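Local coordinates for protein decapping nuclease RAI1 (PDB 5BTO) that hydrolyses NAD caps, m7G caps and 5'-triphosphate ends of RNA with a divalent metal cation, and stabilises and stimulates the exoribonuclease RAT1, at residues A[9-21]-A[338-350]. Sequence-based numbering, arbitrary orientation.
Sequences MKTLSLQSRAKTT and KWYGAVIEWLLQE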
loop_
_atom_site.group_PDB
_atom_site.type_symbol
_atom_site.label_atom_id
_atom_site.label_comp_id
_atom_site.label_asym_id
_atom_site.label_seq_id
_atom_site.Cartn_x
_atom_site.Cartn_y
_atom_site.Cartn_z
ATOM N N MET A 9 -13.751 -8.996 2.273
ATOM C CA MET A 9 -12.699 -8.504 1.367
ATOM C C MET A 9 -11.598 -7.721 2.104
ATOM O O MET A 9 -11.888 -6.982 3.049
ATOM C CB MET A 9 -13.333 -7.623 0.287
ATOM C CG MET A 9 -12.379 -7.102 -0.764
ATOM S SD MET A 9 -13.291 -6.208 -2.033
ATOM C CE MET A 9 -14.850 -7.113 -2.013
ATOM N N LYS A 10 -10.344 -7.912 1.681
ATOM C CA LYS A 10 -9.169 -7.189 2.192
ATOM C C LYS A 10 -8.482 -6.434 1.047
ATOM O O LYS A 10 -8.551 -6.857 -0.092
ATOM C CB LYS A 10 -8.151 -8.170 2.790
ATOM C CG LYS A 10 -8.674 -8.981 3.969
ATOM C CD LYS A 10 -7.661 -10.021 4.441
ATOM C CE LYS A 10 -8.186 -10.846 5.617
ATOM N NZ LYS A 10 -7.269 -11.978 5.969
ATOM N N THR A 11 -7.794 -5.340 1.355
ATOM C CA THR A 11 -7.194 -4.495 0.316
ATOM C C THR A 11 -5.696 -4.351 0.511
ATOM O O THR A 11 -5.219 -4.184 1.627
ATOM C CB THR A 11 -7.841 -3.081 0.289
ATOM O OG1 THR A 11 -9.236 -3.205 -0.008
ATOM C CG2 THR A 11 -7.173 -2.197 -0.762
ATOM N N LEU A 12 -4.948 -4.437 -0.591
ATOM C CA LEU A 12 -3.514 -4.201 -0.571
ATOM C C LEU A 12 -3.217 -2.885 -1.287
ATOM O O LEU A 12 -3.661 -2.686 -2.412
ATOM C CB LEU A 12 -2.771 -5.357 -1.275
ATOM C CG LEU A 12 -1.249 -5.225 -1.340
ATOM C CD1 LEU A 12 -0.594 -5.336 0.034
ATOM C CD2 LEU A 12 -0.646 -6.270 -2.296
ATOM N N SER A 13 -2.485 -1.990 -0.629
ATOM C CA SER A 13 -2.084 -0.722 -1.245
ATOM C C SER A 13 -1.253 -0.960 -2.496
ATOM O O SER A 13 -0.336 -1.774 -2.479
ATOM C CB SER A 13 -1.225 0.109 -0.304
ATOM O OG SER A 13 -0.783 1.283 -0.977
ATOM N N LEU A 14 -1.554 -0.225 -3.560
ATOM C CA LEU A 14 -0.732 -0.300 -4.770
ATOM C C LEU A 14 0.687 0.186 -4.494
ATOM O O LEU A 14 1.603 -0.059 -5.288
ATOM C CB LEU A 14 -1.336 0.546 -5.897
ATOM C CG LEU A 14 -2.695 0.106 -6.438
ATOM C CD1 LEU A 14 -3.063 0.964 -7.636
ATOM C CD2 LEU A 14 -2.692 -1.373 -6.813
ATOM N N GLN A 15 0.861 0.908 -3.388
ATOM C CA GLN A 15 2.168 1.428 -2.998
ATOM C C GLN A 15 3.012 0.412 -2.224
ATOM O O GLN A 15 4.139 0.707 -1.858
ATOM C CB GLN A 15 2.010 2.709 -2.159
ATOM C CG GLN A 15 1.335 3.836 -2.899
ATOM C CD GLN A 15 1.384 5.151 -2.133
ATOM O OE1 GLN A 15 1.543 5.173 -0.906
ATOM N NE2 GLN A 15 1.246 6.254 -2.850
ATOM N N SER A 16 2.467 -0.773 -1.966
ATOM C CA SER A 16 3.167 -1.737 -1.110
ATOM C C SER A 16 4.439 -2.223 -1.808
ATOM O O SER A 16 4.419 -2.508 -3.000
ATOM C CB SER A 16 2.267 -2.919 -0.754
ATOM O OG SER A 16 2.778 -3.602 0.375
ATOM N N ARG A 17 5.539 -2.313 -1.064
ATOM C CA ARG A 17 6.820 -2.719 -1.648
ATOM C C ARG A 17 7.584 -3.612 -0.686
ATOM O O ARG A 17 7.789 -3.247 0.479
ATOM C CB ARG A 17 7.696 -1.496 -1.971
ATOM C CG ARG A 17 7.136 -0.518 -2.997
ATOM C CD ARG A 17 7.120 -1.080 -4.411
ATOM N NE ARG A 17 6.645 -0.096 -5.394
ATOM C CZ ARG A 17 5.367 0.069 -5.728
ATOM N NH1 ARG A 17 4.414 -0.674 -5.154
ATOM N NH2 ARG A 17 5.033 0.978 -6.637
ATOM N N ALA A 18 8.010 -4.777 -1.168
ATOM C CA ALA A 18 8.888 -5.632 -0.383
ATOM C C ALA A 18 10.324 -5.123 -0.464
ATOM O O ALA A 18 10.688 -4.388 -1.387
ATOM C CB ALA A 18 8.800 -7.076 -0.869
ATOM N N LYS A 19 11.139 -5.501 0.510
ATOM C CA LYS A 19 12.563 -5.222 0.424
ATOM C C LYS A 19 13.127 -6.071 -0.712
ATOM O O LYS A 19 12.630 -7.167 -0.977
ATOM C CB LYS A 19 13.244 -5.594 1.737
ATOM C CG LYS A 19 14.580 -4.917 1.964
ATOM C CD LYS A 19 14.398 -3.441 2.276
ATOM C CE LYS A 19 15.553 -2.918 3.113
ATOM N NZ LYS A 19 15.655 -3.639 4.417
ATOM N N THR A 20 14.146 -5.568 -1.397
ATOM C CA THR A 20 14.788 -6.354 -2.441
ATOM C C THR A 20 15.460 -7.556 -1.794
ATOM O O THR A 20 16.144 -7.421 -0.786
ATOM C CB THR A 20 15.823 -5.525 -3.236
ATOM O OG1 THR A 20 15.140 -4.580 -4.069
ATOM C CG2 THR A 20 16.664 -6.429 -4.119
ATOM N N THR A 21 15.240 -8.735 -2.365
ATOM C CA THR A 21 15.785 -9.962 -1.803
ATOM C C THR A 21 16.647 -10.685 -2.826
ATOM O O THR A 21 16.575 -10.399 -4.017
ATOM C CB THR A 21 14.667 -10.908 -1.323
ATOM O OG1 THR A 21 13.681 -11.048 -2.352
ATOM C CG2 THR A 21 14.003 -10.356 -0.070
ATOM N N LYS A 338 9.766 -5.359 -6.544
ATOM C CA LYS A 338 9.406 -5.115 -5.142
ATOM C C LYS A 338 7.889 -5.168 -4.932
ATOM O O LYS A 338 7.415 -5.675 -3.905
ATOM C CB LYS A 338 9.974 -3.773 -4.659
ATOM C CG LYS A 338 11.496 -3.730 -4.549
ATOM C CD LYS A 338 11.962 -2.319 -4.234
ATOM C CE LYS A 338 13.467 -2.185 -4.332
ATOM N NZ LYS A 338 13.918 -0.771 -4.170
ATOM N N TRP A 339 7.120 -4.635 -5.882
ATOM C CA TRP A 339 5.660 -4.778 -5.827
ATOM C C TRP A 339 5.255 -6.259 -5.884
ATOM O O TRP A 339 4.425 -6.740 -5.112
ATOM C CB TRP A 339 4.997 -3.990 -6.966
ATOM C CG TRP A 339 3.635 -4.495 -7.353
ATOM C CD1 TRP A 339 3.311 -5.216 -8.474
ATOM C CD2 TRP A 339 2.415 -4.342 -6.611
ATOM N NE1 TRP A 339 1.966 -5.500 -8.485
ATOM C CE2 TRP A 339 1.391 -4.974 -7.356
ATOM C CE3 TRP A 339 2.086 -3.714 -5.402
ATOM C CZ2 TRP A 339 0.065 -5.012 -6.929
ATOM C CZ3 TRP A 339 0.765 -3.745 -4.975
ATOM C CH2 TRP A 339 -0.234 -4.393 -5.741
ATOM N N TYR A 340 5.843 -6.994 -6.816
ATOM C CA TYR A 340 5.486 -8.390 -6.966
ATOM C C TYR A 340 5.792 -9.162 -5.678
ATOM O O TYR A 340 4.994 -9.993 -5.232
ATOM C CB TYR A 340 6.276 -8.963 -8.152
ATOM C CG TYR A 340 6.061 -10.429 -8.405
ATOM C CD1 TYR A 340 4.811 -10.923 -8.767
ATOM C CD2 TYR A 340 7.125 -11.318 -8.325
ATOM C CE1 TYR A 340 4.620 -12.282 -9.019
ATOM C CE2 TYR A 340 6.948 -12.664 -8.573
ATOM C CZ TYR A 340 5.698 -13.136 -8.915
ATOM O OH TYR A 340 5.524 -14.474 -9.175
ATOM N N GLY A 341 6.936 -8.871 -5.071
ATOM C CA GLY A 341 7.303 -9.517 -3.823
ATOM C C GLY A 341 6.288 -9.191 -2.736
ATOM O O GLY A 341 5.945 -10.044 -1.914
ATOM N N ALA A 342 5.793 -7.961 -2.736
ATOM C CA ALA A 342 4.799 -7.564 -1.733
ATOM C C ALA A 342 3.494 -8.338 -1.910
ATOM O O ALA A 342 2.870 -8.773 -0.929
ATOM C CB ALA A 342 4.533 -6.027 -1.793
ATOM N N VAL A 343 3.063 -8.479 -3.160
ATOM C CA VAL A 343 1.827 -9.177 -3.460
ATOM C C VAL A 343 1.911 -10.641 -3.027
ATOM O O VAL A 343 1.009 -11.153 -2.358
ATOM C CB VAL A 343 1.515 -9.152 -4.969
ATOM C CG1 VAL A 343 0.326 -10.069 -5.277
ATOM C CG2 VAL A 343 1.268 -7.730 -5.435
ATOM N N ILE A 344 2.990 -11.316 -3.420
ATOM C CA ILE A 344 3.121 -12.735 -3.096
ATOM C C ILE A 344 3.184 -12.938 -1.571
ATOM O O ILE A 344 2.528 -13.826 -1.019
ATOM C CB ILE A 344 4.353 -13.358 -3.764
ATOM C CG1 ILE A 344 4.213 -13.327 -5.295
ATOM C CG2 ILE A 344 4.550 -14.799 -3.295
ATOM C CD1 ILE A 344 2.986 -14.028 -5.836
ATOM N N GLU A 345 3.983 -12.124 -0.895
ATOM C CA GLU A 345 4.058 -12.208 0.571
ATOM C C GLU A 345 2.686 -11.989 1.227
ATOM O O GLU A 345 2.312 -12.696 2.166
ATOM C CB GLU A 345 5.054 -11.185 1.103
ATOM C CG GLU A 345 5.246 -11.219 2.611
ATOM C CD GLU A 345 6.071 -10.042 3.106
ATOM O OE1 GLU A 345 5.626 -8.893 2.916
ATOM O OE2 GLU A 345 7.167 -10.260 3.673
ATOM N N TRP A 346 1.947 -11.002 0.727
ATOM C CA TRP A 346 0.629 -10.683 1.258
ATOM C C TRP A 346 -0.340 -11.857 1.082
ATOM O O TRP A 346 -1.047 -12.234 2.017
ATOM C CB TRP A 346 0.091 -9.430 0.559
ATOM C CG TRP A 346 -1.173 -8.854 1.115
ATOM C CD1 TRP A 346 -1.349 -8.289 2.347
ATOM C CD2 TRP A 346 -2.426 -8.730 0.431
ATOM N NE1 TRP A 346 -2.642 -7.830 2.473
ATOM C CE2 TRP A 346 -3.323 -8.085 1.312
ATOM C CE3 TRP A 346 -2.879 -9.106 -0.839
ATOM C CZ2 TRP A 346 -4.646 -7.807 0.965
ATOM C CZ3 TRP A 346 -4.190 -8.828 -1.190
ATOM C CH2 TRP A 346 -5.066 -8.184 -0.280
ATOM N N LEU A 347 -0.363 -12.452 -0.109
ATOM C CA LEU A 347 -1.271 -13.570 -0.343
ATOM C C LEU A 347 -0.978 -14.707 0.612
ATOM O O LEU A 347 -1.899 -15.298 1.177
ATOM C CB LEU A 347 -1.203 -14.068 -1.785
ATOM C CG LEU A 347 -1.701 -13.071 -2.830
ATOM C CD1 LEU A 347 -1.516 -13.646 -4.224
ATOM C CD2 LEU A 347 -3.164 -12.711 -2.581
ATOM N N LEU A 348 0.302 -15.019 0.794
ATOM C CA LEU A 348 0.671 -16.108 1.697
ATOM C C LEU A 348 0.343 -15.796 3.164
ATOM O O LEU A 348 0.040 -16.701 3.933
ATOM C CB LEU A 348 2.136 -16.510 1.515
ATOM C CG LEU A 348 2.397 -17.244 0.197
ATOM C CD1 LEU A 348 3.894 -17.429 -0.054
ATOM C CD2 LEU A 348 1.673 -18.581 0.152
ATOM N N GLN A 349 0.400 -14.517 3.536
ATOM C CA GLN A 349 0.068 -14.090 4.893
ATOM C C GLN A 349 -1.435 -14.089 5.162
ATOM O O GLN A 349 -1.877 -14.389 6.281
ATOM C CB GLN A 349 0.620 -12.689 5.168
ATOM C CG GLN A 349 2.113 -12.628 5.447
ATOM C CD GLN A 349 2.585 -11.214 5.763
ATOM O OE1 GLN A 349 1.772 -10.309 5.952
ATOM N NE2 GLN A 349 3.903 -11.021 5.821
ATOM N N GLU A 350 -2.221 -13.759 4.141
ATOM C CA GLU A 350 -3.655 -13.512 4.330
ATOM C C GLU A 350 -4.573 -14.703 4.037
ATOM O O GLU A 350 -5.724 -14.721 4.477
ATOM C CB GLU A 350 -4.095 -12.299 3.501
ATOM C CG GLU A 350 -3.397 -11.007 3.893
ATOM C CD GLU A 350 -3.657 -10.630 5.340
ATOM O OE1 GLU A 350 -4.752 -10.944 5.857
ATOM O OE2 GLU A 350 -2.761 -10.032 5.966
HETATM O O HOH W 1 -8.169 -13.432 3.853
HETATM O O HOH W 2 16.479 -2.221 -4.513
#
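L12 lies over one face of the W346 indole, where the N-terminal edge strand 9-12 of the large mixed sheet packs antiparallel on helix 333-350. This is strand-on-helix packing in the PD-(D/E)XK nuclease fold of the DXO/Dom3Z family, away from the metal and substrate sites. L12 CB makes a CH-pi contact 3.5 Å from the centroid of the six-membered ring of W346, almost on its normal. CG of L12 is anti to the backbone N (chi1 179°), and chi2 of 68° then sets CD1 over the five-membered ring and CD2 toward W339 CZ3. E350 CG sits over the opposite face of the W346 ring, toward the rim, and K10 O lies at the ring edge. With W346 cut back to an alanine, a gap is likely to open under L12, and E350 CG would probably lose the ring face it rests on. Strand 370-375 pairs with strand 9-12 and also touches W346 through L373.

W339 takes the next stretch of chain, a type I turn from S13 to S16. S13 O and S16 O lie at the edge of its ring, near the ring plane, with S13 O 3.4 Å from W339 CZ3. R17 NH1 donates to both L14 O and S16 O, close to its guanidinium plane, and so ties the turn together. The serine hydroxyls bond to the second subunit, S13 to E50 and S16 to D49 of that subunit.

Both ends are polar. K10 reaches out extended, and K10 NZ meets E350 OE1 at 2.7 Å in a salt bridge. A water links the same NZ to E350 O. At the other end K338 O accepts from A342 N within the helix and from A18 N, at 2.9 Å, on the opposite face of its carbonyl plane.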